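Local coordinates for glutathione S-transferase (Sulfitobacter, PDB 4GF0), which probably catalyses the conjugation of glutathione to electrophilic substrates, as glutathione transferases do, and holds bound glutathione in a pocket lined by both of its domains, at residues Leu4-Thr9 and Leu26-Val31; Ser14-Ile19 and Leu166-Asn171; Ala47-Gly52 and Ile64-Gly69; Pro55-Glu60 and Gly69-Tyr74. All coordinates share one frame; numbering follows the deposited sequence.

Interaction 1. Residues Leu4-Thr9 and Leu26-Val31; sequences LTLYFT and LPYQPV
Val31 N donates to Leu6 O over 2.8 Å, and at 170° this is the straightest of four backbone bonds that pair the two strands in parallel. Gln29 N reaches Leu4 O at 2.8 Å, and Gln29 O in turn accepts from Leu6 N. Val31 O takes Phe8 N at 3.0 Å and also meets the CA-H of Tyr7. On the face carrying Thr5 and Tyr7, one residue serves both: Val31 CG2 touches Thr5 CG2 at 3.5 Å, while its CG1, anti to the backbone N (chi1 175°), lies alongside CD2 of the Tyr7 ring. Phe8 carries its ring back beside the neighbouring strand, with Leu6 O and Val31 N in plane at its edge; CE1 meets Pro30 CB at 3.6 Å and CD1 comes to 3.3 Å from Val31 O. With an alanine in place of this phenylalanine, Pro30 CB would probably lose its aromatic partner and the strand end be less covered. These are the two parallel strands of the beta-alpha-beta unit that opens the thioredoxin-like domain: helix 14-23, the crossover, packs on Leu6 and Tyr28, strand 56-58 pairs with the other edge of 4-8, and 28-32 is an outermost strand.

Interaction 2. Residues Ser14-Ile19 and Leu166-Asn171; sequences SVAVAI and LFVVCN
Val168 meets Ala16 and Ile19 where the thioredoxin-like N-terminal domain packs against the all-helical C-terminal domain of the glutathione transferase fold. The two helical segments run at 144° to each other, closer to antiparallel than to perpendicular, and their axes approach to 8.7 Å. Val168 loses the most surface here. Its CG2 branch, set anti to its own carbonyl carbon, projects onto the other helix and does all of this residue's touching: it stands 4.0 Å from Ala16 CB and also 4.1 Å from Val15 CB. The small side chain of Ala16 lets the valine methyl come close to the helix backbone itself. Ile19, one turn further along, works from its far end. With chi2 at 168° its chain runs out straight to CD1; the Ile19 and Val168 side chains pass each other in opposite directions, Ile19 CD1 coming to 4.0 Å from Val168 CG2. The isoleucine and Phe167 side chains cross at about a right angle, with Ile19 CD1 3.9 Å from Phe167 CD2. The side chains that meet are all apolar and buried, so the hold rests on van der Waals fit between the domains. Helix 197-204 adds to it, with Val202 on Ile19 and Val199 on Phe167, and Met190 and Met193 of helix 184-194 also pack on the phenylalanine. The tightest approach is that of Val168 CG2 to the backbone atom Ala16 N, at 3.6 Å.

Interaction 3. Residues Ala47-Gly52 and Ile64-Gly69; sequences AINPKG and ILTETG. With GSH (glutathione), chain D.
Lys51 and Glu67 both bend to meet. The lysine chain turns at chi3 (-77°), the glutamate at chi2 (-68°), and the two side chains cross at about a right angle. Glu67 OE2 receives Lys51 NZ on its anti lone pair, away from the other oxygen, in a 2.9 Å salt bridge, and NZ also donates to Thr66 OG1 at 2.8 Å, tip to tip. Two acceptors thus fix the ammonium group. The methyl of Thr66 faces elsewhere: CG2 lies 3.5 Å from Asn49 CG, against an amide that is itself held, since OD1 accepts from Lys51 N in an Asx turn and ND2 donates to Arg53 O. Further back, Ile48 CG2 packs on Ile64 CD1. Glu67 has a positive phi (85°) and sits at the N-cap position of helix 68-78. Its second oxygen, OE1, accepts from the glutathione amino group N1 at 2.8 Å. The ligand's carboxylate oxygen O11 is bound by Thr68 N at 2.9 Å and by Thr68 OG1. Ser97 of the second subunit bonds Thr66 O, so the site lies at the dimer interface. Glu67 thus lies between the lysine ammonium and the ligand amino group, which is probably charged too, an arrangement likely to favour the carboxylate form. The helix N-terminus, where Thr68 N donates, is likely to stabilise the glutamyl carboxylate's negative charge.

Interaction 4. Residues Pro55-Glu60 and Gly69-Tyr74; sequences PALRLE and GALLDY
Leu71 supplies the aliphatic half of the contact, fitting both its methyls against the strand side. Its CD1 rests on the ring of Pro55, at 3.7 Å from Pro55 CB and equally near CG, and its CD2 lies 3.9 Å from Leu57 CB. Pro55 follows a cis peptide bond, the cis-proline characteristic of thioredoxin-like folds, and lies in the glutathione pocket, so Leu71 backs a residue of that site. The aromatic half belongs to Tyr74. A chi1 of -179°, which turns CG directly away from the backbone N, carries the ring out from the helix towards two leucines. Leu59 comes from the opposite direction, placing CD2 3.5 Å from Tyr74 CE2 and CD1 3.7 Å from Tyr74 OH, while Leu57 CD2 meets Tyr74 CD2 at 4.0 Å, crossing at about a right angle. Losing the ring to an alanine here would probably leave both leucines without their aromatic contact and open a gap between helix and strand. The polar contribution is slight: a water held by Glu60 N and Glu60 OE1 reaches Tyr74 OH only weakly. Strand 56-58 and the helical segment lie 38° apart. The strand runs between 4-8 and 64-66 in the sheet, whose Leu6 and Leu65 join the same apolar layer; helix 14-23 packs on Pro55 and Leu71 through Val17, and Ala93 of the second subunit lies against Tyr74.

How the interactions relate
Interactions 1, 3 and 4 draw on one four-stranded sheet, and interaction 2 ties its domain to the helical one. Interactions 1 and 4 are joined by strand pairing, with Thr5 O 2.8 Å from Arg58 N. Interactions 3 and 4 are centred about 9 Å apart, share Gly69 and use the same helix; Leu65 N lies 2.8 Å from Leu57 O. Ser14 connects interaction 2 to two others: its OG is 3.1 Å from Thr9 N of interaction 1, and its CB packs on Pro55 of interaction 4. Around glutathione, interaction 3 supplies direct bonds, the Pro55 side chain is about 4 Å from it, and the Val168 side chain stands about 7 Å away.

Interaction 1. Residues Leu4-Thr9 and Leu26-Val31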
loop_
_atom_site.group_PDB
_atom_site.type_symbol
_atom_site.label_atom_id
_atom_site.label_comp_id
_atom_site.label_asym_id
_atom_site.label_seq_id
_atom_site.Cartn_x
_atom_site.Cartn_y
_atom_site.Cartn_z
ATOM N N LEU A 4 5.539 -18.344 -12.594
ATOM C CA LEU A 4 4.818 -17.107 -12.359
ATOM C C LEU A 4 4.862 -16.246 -13.611
ATOM O O LEU A 4 5.870 -16.231 -14.317
ATOM C CB LEU A 4 5.518 -16.337 -11.244
ATOM C CG LEU A 4 5.595 -17.006 -9.877
ATOM C CD1 LEU A 4 6.382 -16.120 -8.910
ATOM C CD2 LEU A 4 4.191 -17.242 -9.368
ATOM N N THR A 5 3.791 -15.498 -13.856
ATOM C CA THR A 5 3.763 -14.533 -14.946
ATOM C C THR A 5 3.563 -13.151 -14.359
ATOM O O THR A 5 2.610 -12.915 -13.613
ATOM C CB THR A 5 2.618 -14.834 -15.919
ATOM O OG1 THR A 5 2.732 -16.183 -16.379
ATOM C CG2 THR A 5 2.675 -13.888 -17.120
ATOM N N LEU A 6 4.460 -12.229 -14.696
ATOM C CA LEU A 6 4.381 -10.885 -14.150
ATOM C C LEU A 6 4.025 -9.920 -15.257
ATOM O O LEU A 6 4.758 -9.809 -16.235
ATOM C CB LEU A 6 5.726 -10.470 -13.565
ATOM C CG LEU A 6 5.773 -9.024 -13.061
ATOM C CD1 LEU A 6 4.900 -8.872 -11.824
ATOM C CD2 LEU A 6 7.223 -8.649 -12.744
ATOM N N TYR A 7 2.915 -9.208 -15.090
ATOM C CA TYR A 7 2.558 -8.144 -16.018
ATOM C C TYR A 7 3.226 -6.862 -15.532
ATOM O O TYR A 7 3.049 -6.465 -14.391
ATOM C CB TYR A 7 1.038 -7.988 -16.058
ATOM C CG TYR A 7 0.375 -9.227 -16.593
ATOM C CD1 TYR A 7 0.076 -10.298 -15.764
ATOM C CD2 TYR A 7 0.082 -9.343 -17.945
ATOM C CE1 TYR A 7 -0.518 -11.454 -16.278
ATOM C CE2 TYR A 7 -0.511 -10.479 -18.452
ATOM C CZ TYR A 7 -0.803 -11.526 -17.619
ATOM O OH TYR A 7 -1.395 -12.652 -18.143
ATOM N N PHE A 8 3.999 -6.232 -16.406
ATOM C CA PHE A 8 4.830 -5.110 -16.004
ATOM C C PHE A 8 4.936 -4.108 -17.136
ATOM O O PHE A 8 4.581 -4.391 -18.286
ATOM C CB PHE A 8 6.243 -5.609 -15.670
ATOM C CG PHE A 8 7.119 -5.764 -16.879
ATOM C CD1 PHE A 8 7.019 -6.897 -17.682
ATOM C CD2 PHE A 8 8.027 -4.770 -17.239
ATOM C CE1 PHE A 8 7.815 -7.037 -18.816
ATOM C CE2 PHE A 8 8.807 -4.902 -18.373
ATOM C CZ PHE A 8 8.705 -6.038 -19.159
ATOM N N THR A 9 5.471 -2.936 -16.812
ATOM C CA THR A 9 5.745 -1.918 -17.813
ATOM C C THR A 9 7.088 -1.325 -17.429
ATOM O O THR A 9 7.308 -1.049 -16.249
ATOM C CB THR A 9 4.664 -0.835 -17.783
ATOM O OG1 THR A 9 3.388 -1.432 -18.049
ATOM C CG2 THR A 9 4.945 0.256 -18.824
ATOM N N LEU A 26 13.784 -17.310 -8.706
ATOM C CA LEU A 26 12.676 -18.057 -9.281
ATOM C C LEU A 26 12.573 -17.779 -10.774
ATOM O O LEU A 26 12.851 -16.667 -11.224
ATOM C CB LEU A 26 11.367 -17.672 -8.598
ATOM C CG LEU A 26 11.261 -18.090 -7.134
ATOM C CD1 LEU A 26 10.002 -17.513 -6.512
ATOM C CD2 LEU A 26 11.254 -19.604 -7.058
ATOM N N PRO A 27 12.190 -18.795 -11.557
ATOM C CA PRO A 27 11.924 -18.508 -12.968
ATOM C C PRO A 27 10.573 -17.807 -13.070
ATOM O O PRO A 27 9.680 -18.059 -12.260
ATOM C CB PRO A 27 11.866 -19.899 -13.609
ATOM C CG PRO A 27 11.420 -20.806 -12.495
ATOM C CD PRO A 27 11.990 -20.214 -11.216
ATOM N N TYR A 28 10.432 -16.894 -14.021
ATOM C CA TYR A 28 9.157 -16.236 -14.231
ATOM C C TYR A 28 9.095 -15.759 -15.662
ATOM O O TYR A 28 10.117 -15.704 -16.359
ATOM C CB TYR A 28 8.938 -15.056 -13.261
ATOM C CG TYR A 28 9.861 -13.869 -13.470
ATOM C CD1 TYR A 28 11.218 -13.953 -13.189
ATOM C CD2 TYR A 28 9.365 -12.656 -13.916
ATOM C CE1 TYR A 28 12.056 -12.854 -13.364
ATOM C CE2 TYR A 28 10.196 -11.560 -14.083
ATOM C CZ TYR A 28 11.531 -11.668 -13.811
ATOM O OH TYR A 28 12.353 -10.575 -13.988
ATOM N N GLN A 29 7.882 -15.430 -16.077
ATOM C CA GLN A 29 7.595 -14.977 -17.425
ATOM C C GLN A 29 7.097 -13.547 -17.346
ATOM O O GLN A 29 5.996 -13.301 -16.848
ATOM C CB GLN A 29 6.492 -15.844 -18.029
ATOM C CG GLN A 29 6.813 -17.323 -18.108
ATOM C CD GLN A 29 7.479 -17.701 -19.409
ATOM O OE1 GLN A 29 7.962 -16.841 -20.146
ATOM N NE2 GLN A 29 7.499 -18.996 -19.707
ATOM N N PRO A 30 7.908 -12.595 -17.829
ATOM C CA PRO A 30 7.480 -11.189 -17.866
ATOM C C PRO A 30 6.599 -10.900 -19.087
ATOM O O PRO A 30 6.926 -11.328 -20.199
ATOM C CB PRO A 30 8.800 -10.418 -18.001
ATOM C CG PRO A 30 9.903 -11.437 -17.818
ATOM C CD PRO A 30 9.325 -12.759 -18.190
ATOM N N VAL A 31 5.494 -10.188 -18.878
ATOM C CA VAL A 31 4.640 -9.754 -19.974
ATOM C C VAL A 31 4.558 -8.248 -19.962
ATOM O O VAL A 31 4.085 -7.656 -18.992
ATOM C CB VAL A 31 3.218 -10.313 -19.849
ATOM C CG1 VAL A 31 2.322 -9.742 -20.959
ATOM C CG2 VAL A 31 3.244 -11.820 -19.898
HETATM O O HOH W 1 8.198 -19.613 -10.824
#

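Interaction 2. Residues Ser14-Ile19 and Leu166-Asn171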
loop_
_atom_site.group_PDB
_atom_site.type_symbol
_atom_site.label_atom_id
_atom_site.label_comp_id
_atom_site.label_asym_id
_atom_site.label_seq_id
_atom_site.Cartn_x
_atom_site.Cartn_y
_atom_site.Cartn_z
ATOM N N SER A 14 5.949 -1.891 -11.098
ATOM C CA SER A 14 5.934 -3.335 -11.341
ATOM C C SER A 14 7.338 -3.921 -11.355
ATOM O O SER A 14 7.521 -5.113 -11.077
ATOM C CB SER A 14 5.246 -3.659 -12.673
ATOM O OG SER A 14 5.833 -2.939 -13.755
ATOM N N VAL A 15 8.331 -3.103 -11.697
ATOM C CA VAL A 15 9.704 -3.586 -11.775
ATOM C C VAL A 15 10.226 -4.019 -10.399
ATOM O O VAL A 15 11.103 -4.885 -10.305
ATOM C CB VAL A 15 10.640 -2.546 -12.448
ATOM C CG1 VAL A 15 12.053 -3.077 -12.572
ATOM C CG2 VAL A 15 10.104 -2.182 -13.839
ATOM N N ALA A 16 9.674 -3.440 -9.332
ATOM C CA ALA A 16 10.067 -3.838 -7.980
ATOM C C ALA A 16 9.779 -5.318 -7.757
ATOM O O ALA A 16 10.543 -6.023 -7.096
ATOM C CB ALA A 16 9.346 -2.992 -6.923
ATOM N N VAL A 17 8.668 -5.796 -8.304
ATOM C CA VAL A 17 8.303 -7.191 -8.115
ATOM C C VAL A 17 9.268 -8.071 -8.907
ATOM O O VAL A 17 9.713 -9.112 -8.423
ATOM C CB VAL A 17 6.833 -7.440 -8.522
ATOM C CG1 VAL A 17 6.460 -8.915 -8.317
ATOM C CG2 VAL A 17 5.901 -6.545 -7.701
ATOM N N ALA A 18 9.617 -7.645 -10.119
ATOM C CA ALA A 18 10.572 -8.408 -10.921
ATOM C C ALA A 18 11.910 -8.543 -10.195
ATOM O O ALA A 18 12.513 -9.621 -10.160
ATOM C CB ALA A 18 10.764 -7.757 -12.273
ATOM N N ILE A 19 12.357 -7.450 -9.597
ATOM C CA ILE A 19 13.604 -7.467 -8.843
ATOM C C ILE A 19 13.529 -8.490 -7.711
ATOM O O ILE A 19 14.468 -9.258 -7.503
ATOM C CB ILE A 19 13.923 -6.082 -8.299
ATOM C CG1 ILE A 19 14.287 -5.174 -9.474
ATOM C CG2 ILE A 19 15.100 -6.139 -7.300
ATOM C CD1 ILE A 19 14.359 -3.673 -9.106
ATOM N N LEU A 166 11.802 0.608 -2.741
ATOM C CA LEU A 166 12.384 1.948 -2.606
ATOM C C LEU A 166 13.221 2.304 -3.821
ATOM O O LEU A 166 13.204 3.438 -4.283
ATOM C CB LEU A 166 13.238 2.041 -1.338
ATOM C CG LEU A 166 13.880 3.406 -1.087
ATOM C CD1 LEU A 166 12.801 4.463 -0.855
ATOM C CD2 LEU A 166 14.821 3.302 0.109
ATOM N N PHE A 167 13.944 1.325 -4.344
ATOM C CA PHE A 167 14.794 1.572 -5.504
ATOM C C PHE A 167 13.997 2.078 -6.709
ATOM O O PHE A 167 14.365 3.070 -7.344
ATOM C CB PHE A 167 15.534 0.294 -5.879
ATOM C CG PHE A 167 16.367 0.428 -7.116
ATOM C CD1 PHE A 167 17.501 1.222 -7.118
ATOM C CD2 PHE A 167 16.014 -0.243 -8.275
ATOM C CE1 PHE A 167 18.288 1.343 -8.269
ATOM C CE2 PHE A 167 16.789 -0.123 -9.427
ATOM C CZ PHE A 167 17.925 0.672 -9.421
ATOM N N VAL A 168 12.913 1.390 -7.038
ATOM C CA VAL A 168 12.136 1.790 -8.201
ATOM C C VAL A 168 11.506 3.170 -8.004
ATOM O O VAL A 168 11.461 3.977 -8.931
ATOM C CB VAL A 168 11.083 0.722 -8.585
ATOM C CG1 VAL A 168 10.190 1.248 -9.699
ATOM C CG2 VAL A 168 11.787 -0.556 -9.027
ATOM N N VAL A 169 11.063 3.468 -6.790
ATOM C CA VAL A 169 10.508 4.791 -6.514
ATOM C C VAL A 169 11.580 5.877 -6.599
ATOM O O VAL A 169 11.365 6.924 -7.215
ATOM C CB VAL A 169 9.798 4.848 -5.149
ATOM C CG1 VAL A 169 9.310 6.276 -4.854
ATOM C CG2 VAL A 169 8.624 3.857 -5.119
ATOM N N CYS A 170 12.751 5.631 -6.011
ATOM C CA CYS A 170 13.806 6.652 -6.042
ATOM C C CYS A 170 14.344 6.858 -7.452
ATOM O O CYS A 170 14.904 7.910 -7.786
ATOM C CB CYS A 170 14.938 6.294 -5.077
ATOM S SG CYS A 170 14.471 6.500 -3.361
ATOM N N ASN A 171 14.157 5.858 -8.296
ATOM C CA ASN A 171 14.561 5.961 -9.688
ATOM C C ASN A 171 13.733 7.011 -10.449
ATOM O O ASN A 171 14.124 7.449 -11.528
ATOM C CB ASN A 171 14.462 4.590 -10.363
ATOM C CG ASN A 171 15.372 4.466 -11.546
ATOM O OD1 ASN A 171 16.590 4.611 -11.426
ATOM N ND2 ASN A 171 14.791 4.192 -12.710
#

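Interaction 3. Residues Ala47-Gly52 and Ile64-Gly69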
loop_
_atom_site.group_PDB
_atom_site.type_symbol
_atom_site.label_atom_id
_atom_site.label_comp_id
_atom_site.label_asym_id
_atom_site.label_seq_id
_atom_site.Cartn_x
_atom_site.Cartn_y
_atom_site.Cartn_z
ATOM N N ALA A 47 -9.551 -7.510 -17.935
ATOM C CA ALA A 47 -9.994 -8.849 -17.548
ATOM C C ALA A 47 -8.964 -9.498 -16.628
ATOM O O ALA A 47 -9.277 -10.412 -15.864
ATOM C CB ALA A 47 -10.236 -9.723 -18.781
ATOM N N ILE A 48 -7.728 -9.017 -16.697
ATOM C CA ILE A 48 -6.675 -9.522 -15.827
ATOM C C ILE A 48 -6.644 -8.713 -14.540
ATOM O O ILE A 48 -6.699 -9.268 -13.447
ATOM C CB ILE A 48 -5.302 -9.479 -16.527
ATOM C CG1 ILE A 48 -5.315 -10.440 -17.721
ATOM C CG2 ILE A 48 -4.175 -9.837 -15.549
ATOM C CD1 ILE A 48 -4.062 -10.395 -18.571
ATOM N N ASN A 49 -6.560 -7.394 -14.676
ATOM C CA ASN A 49 -6.626 -6.500 -13.528
ATOM C C ASN A 49 -7.627 -5.386 -13.780
ATOM O O ASN A 49 -7.327 -4.433 -14.507
ATOM C CB ASN A 49 -5.259 -5.891 -13.214
ATOM C CG ASN A 49 -5.311 -4.962 -12.011
ATOM O OD1 ASN A 49 -6.311 -4.936 -11.280
ATOM N ND2 ASN A 49 -4.232 -4.209 -11.787
ATOM N N PRO A 50 -8.826 -5.501 -13.184
ATOM C CA PRO A 50 -9.884 -4.503 -13.388
ATOM C C PRO A 50 -9.464 -3.088 -12.982
ATOM O O PRO A 50 -10.089 -2.128 -13.430
ATOM C CB PRO A 50 -11.009 -4.997 -12.474
ATOM C CG PRO A 50 -10.778 -6.463 -12.341
ATOM C CD PRO A 50 -9.288 -6.640 -12.368
ATOM N N LYS A 51 -8.434 -2.957 -12.144
ATOM C CA LYS A 51 -7.947 -1.632 -11.754
ATOM C C LYS A 51 -7.117 -0.967 -12.852
ATOM O O LYS A 51 -6.856 0.237 -12.794
ATOM C CB LYS A 51 -7.154 -1.714 -10.441
ATOM C CG LYS A 51 -8.034 -2.049 -9.247
ATOM C CD LYS A 51 -7.220 -2.252 -7.978
ATOM C CE LYS A 51 -6.533 -3.607 -7.975
ATOM N NZ LYS A 51 -5.862 -3.834 -6.651
ATOM N N GLY A 52 -6.696 -1.751 -13.842
ATOM C CA GLY A 52 -6.000 -1.206 -14.998
ATOM C C GLY A 52 -4.605 -0.710 -14.664
ATOM O O GLY A 52 -4.145 0.285 -15.235
ATOM N N ILE A 64 -4.949 -14.358 -10.135
ATOM C CA ILE A 64 -4.269 -13.080 -10.359
ATOM C C ILE A 64 -4.170 -12.321 -9.041
ATOM O O ILE A 64 -5.179 -12.138 -8.349
ATOM C CB ILE A 64 -5.035 -12.178 -11.369
ATOM C CG1 ILE A 64 -5.284 -12.911 -12.694
ATOM C CG2 ILE A 64 -4.292 -10.849 -11.585
ATOM C CD1 ILE A 64 -4.032 -13.153 -13.523
ATOM N N LEU A 65 -2.962 -11.879 -8.702
ATOM C CA LEU A 65 -2.742 -11.003 -7.551
ATOM C C LEU A 65 -2.362 -9.604 -8.023
ATOM O O LEU A 65 -1.709 -9.437 -9.058
ATOM C CB LEU A 65 -1.620 -11.550 -6.671
ATOM C CG LEU A 65 -1.826 -12.959 -6.106
ATOM C CD1 LEU A 65 -0.537 -13.401 -5.392
ATOM C CD2 LEU A 65 -3.000 -12.968 -5.144
ATOM N N THR A 66 -2.775 -8.600 -7.262
ATOM C CA THR A 66 -2.399 -7.215 -7.543
ATOM C C THR A 66 -1.879 -6.533 -6.289
ATOM O O THR A 66 -2.043 -7.063 -5.182
ATOM C CB THR A 66 -3.582 -6.378 -8.054
ATOM O OG1 THR A 66 -4.606 -6.334 -7.049
ATOM C CG2 THR A 66 -4.153 -6.981 -9.339
ATOM N N GLU A 67 -1.309 -5.340 -6.500
ATOM C CA GLU A 67 -0.724 -4.439 -5.482
ATOM C C GLU A 67 0.714 -4.804 -5.158
ATOM O O GLU A 67 0.991 -5.844 -4.560
ATOM C CB GLU A 67 -1.556 -4.324 -4.198
ATOM C CG GLU A 67 -2.980 -3.806 -4.414
ATOM C CD GLU A 67 -3.036 -2.347 -4.847
ATOM O OE1 GLU A 67 -2.082 -1.583 -4.563
ATOM O OE2 GLU A 67 -4.051 -1.957 -5.465
ATOM N N THR A 68 1.623 -3.925 -5.556
ATOM C CA THR A 68 3.050 -4.186 -5.424
ATOM C C THR A 68 3.439 -4.766 -4.058
ATOM O O THR A 68 4.120 -5.791 -3.986
ATOM C CB THR A 68 3.834 -2.899 -5.697
ATOM O OG1 THR A 68 3.545 -2.462 -7.033
ATOM C CG2 THR A 68 5.344 -3.129 -5.567
ATOM N N GLY A 69 2.997 -4.137 -2.973
ATOM C CA GLY A 69 3.424 -4.579 -1.653
ATOM C C GLY A 69 2.959 -5.988 -1.339
ATOM O O GLY A 69 3.665 -6.761 -0.681
HETATM N N1 GSH D . -1.166 0.800 -5.671
HETATM C CA1 GSH D . -0.694 0.186 -6.892
HETATM C C1 GSH D . 0.465 -0.711 -6.595
HETATM O O11 GSH D . 0.625 -1.779 -7.248
HETATM O O12 GSH D . 1.302 -0.390 -5.709
HETATM C CB1 GSH D . -0.228 1.247 -7.861
HETATM C CG1 GSH D . -0.204 0.612 -9.254
HETATM C CD1 GSH D . 0.000 1.709 -10.304
HETATM O OE1 GSH D . -0.611 2.776 -10.234
HETATM N N2 GSH D . 0.940 1.468 -11.395
HETATM C CA2 GSH D . 1.136 2.485 -12.399
HETATM C C2 GSH D . 0.143 2.230 -13.502
HETATM O O2 GSH D . -0.241 1.094 -13.749
HETATM C CB2 GSH D . 2.522 2.428 -12.957
HETATM S SG2 GSH D . 3.700 2.891 -11.698
HETATM N N3 GSH D . -0.400 3.329 -14.291
HETATM C CA3 GSH D . -1.351 3.021 -15.353
HETATM C C3 GSH D . -2.453 4.049 -15.419
HETATM O O31 GSH D . -2.671 4.816 -14.437
HETATM O O32 GSH D . -3.181 4.133 -16.459
#

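Interaction 4. Residues Pro55-Glu60 and Gly69-Tyr74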
loop_
_atom_site.group_PDB
_atom_site.type_symbol
_atom_site.label_atom_id
_atom_site.label_comp_id
_atom_site.label_asym_id
_atom_site.label_seq_id
_atom_site.Cartn_x
_atom_site.Cartn_y
_atom_site.Cartn_z
ATOM N N PRO A 55 1.833 -3.581 -11.244
ATOM C CA PRO A 55 1.935 -5.001 -11.604
ATOM C C PRO A 55 0.667 -5.813 -11.387
ATOM O O PRO A 55 -0.203 -5.438 -10.594
ATOM C CB PRO A 55 3.003 -5.513 -10.639
ATOM C CG PRO A 55 2.776 -4.660 -9.393
ATOM C CD PRO A 55 2.484 -3.297 -9.949
ATOM N N ALA A 56 0.595 -6.946 -12.082
ATOM C CA ALA A 56 -0.309 -8.022 -11.702
ATOM C C ALA A 56 0.519 -9.285 -11.823
ATOM O O ALA A 56 1.434 -9.365 -12.650
ATOM C CB ALA A 56 -1.533 -8.075 -12.628
ATOM N N LEU A 57 0.207 -10.273 -10.999
ATOM C CA LEU A 57 0.960 -11.520 -11.014
ATOM C C LEU A 57 0.002 -12.677 -11.196
ATOM O O LEU A 57 -0.975 -12.801 -10.455
ATOM C CB LEU A 57 1.716 -11.683 -9.691
ATOM C CG LEU A 57 2.725 -12.831 -9.604
ATOM C CD1 LEU A 57 3.966 -12.514 -10.464
ATOM C CD2 LEU A 57 3.104 -13.061 -8.138
ATOM N N ARG A 58 0.275 -13.533 -12.178
ATOM C CA ARG A 58 -0.536 -14.717 -12.352
ATOM C C ARG A 58 0.177 -15.900 -11.720
ATOM O O ARG A 58 1.333 -16.199 -12.051
ATOM C CB ARG A 58 -0.790 -15.006 -13.837
ATOM C CG ARG A 58 -1.614 -16.268 -14.057
ATOM C CD ARG A 58 -1.715 -16.639 -15.534
ATOM N NE ARG A 58 -2.288 -15.544 -16.307
ATOM C CZ ARG A 58 -3.588 -15.263 -16.355
ATOM N NH1 ARG A 58 -4.457 -16.003 -15.674
ATOM N NH2 ARG A 58 -4.019 -14.239 -17.084
ATOM N N LEU A 59 -0.518 -16.578 -10.817
ATOM C CA LEU A 59 0.080 -17.703 -10.097
ATOM C C LEU A 59 -0.026 -18.975 -10.917
ATOM O O LEU A 59 -0.648 -18.986 -11.983
ATOM C CB LEU A 59 -0.604 -17.889 -8.742
ATOM C CG LEU A 59 -0.588 -16.657 -7.840
ATOM C CD1 LEU A 59 -1.158 -17.024 -6.464
ATOM C CD2 LEU A 59 0.816 -16.056 -7.720
ATOM N N GLU A 60 0.578 -20.050 -10.416
ATOM C CA GLU A 60 0.598 -21.317 -11.131
ATOM C C GLU A 60 -0.801 -21.880 -11.342
ATOM O O GLU A 60 -1.028 -22.634 -12.292
ATOM C CB GLU A 60 1.485 -22.338 -10.402
ATOM C CG GLU A 60 2.957 -21.940 -10.316
ATOM C CD GLU A 60 3.709 -22.750 -9.265
ATOM O OE1 GLU A 60 3.089 -23.073 -8.227
ATOM O OE2 GLU A 60 4.907 -23.071 -9.476
ATOM N N GLY A 69 2.997 -4.137 -2.973
ATOM C CA GLY A 69 3.424 -4.579 -1.653
ATOM C C GLY A 69 2.959 -5.988 -1.339
ATOM O O GLY A 69 3.665 -6.761 -0.681
ATOM N N ALA A 70 1.756 -6.329 -1.796
ATOM C CA ALA A 70 1.211 -7.667 -1.584
ATOM C C ALA A 70 2.002 -8.689 -2.389
ATOM O O ALA A 70 2.294 -9.790 -1.910
ATOM C CB ALA A 70 -0.282 -7.707 -1.969
ATOM N N LEU A 71 2.370 -8.324 -3.614
ATOM C CA LEU A 71 3.146 -9.230 -4.466
ATOM C C LEU A 71 4.537 -9.459 -3.904
ATOM O O LEU A 71 5.082 -10.542 -4.024
ATOM C CB LEU A 71 3.290 -8.650 -5.874
ATOM C CG LEU A 71 1.991 -8.417 -6.647
ATOM C CD1 LEU A 71 2.267 -8.143 -8.121
ATOM C CD2 LEU A 71 1.115 -9.607 -6.494
ATOM N N LEU A 72 5.130 -8.418 -3.330
ATOM C CA LEU A 72 6.456 -8.558 -2.718
ATOM C C LEU A 72 6.404 -9.528 -1.533
ATOM O O LEU A 72 7.234 -10.441 -1.416
ATOM C CB LEU A 72 6.993 -7.186 -2.283
ATOM C CG LEU A 72 7.426 -6.236 -3.405
ATOM C CD1 LEU A 72 7.707 -4.818 -2.844
ATOM C CD2 LEU A 72 8.659 -6.785 -4.094
ATOM N N ASP A 73 5.429 -9.362 -0.648
ATOM C CA ASP A 73 5.282 -10.314 0.457
ATOM C C ASP A 73 4.984 -11.726 -0.050
ATOM O O ASP A 73 5.429 -12.708 0.538
ATOM C CB ASP A 73 4.214 -9.844 1.467
ATOM C CG ASP A 73 4.826 -9.366 2.773
ATOM O OD1 ASP A 73 5.688 -10.089 3.325
ATOM O OD2 ASP A 73 4.465 -8.263 3.243
ATOM N N TYR A 74 4.242 -11.837 -1.149
ATOM C CA TYR A 74 3.977 -13.154 -1.726
ATOM C C TYR A 74 5.265 -13.845 -2.199
ATOM O O TYR A 74 5.505 -15.029 -1.911
ATOM C CB TYR A 74 2.949 -13.070 -2.873
ATOM C CG TYR A 74 2.675 -14.443 -3.436
ATOM C CD1 TYR A 74 1.805 -15.305 -2.796
ATOM C CD2 TYR A 74 3.310 -14.885 -4.587
ATOM C CE1 TYR A 74 1.567 -16.585 -3.289
ATOM C CE2 TYR A 74 3.088 -16.172 -5.078
ATOM C CZ TYR A 74 2.213 -17.001 -4.431
ATOM O OH TYR A 74 1.991 -18.279 -4.901
HETATM O O HOH W 2 1.700 -20.430 -7.594
#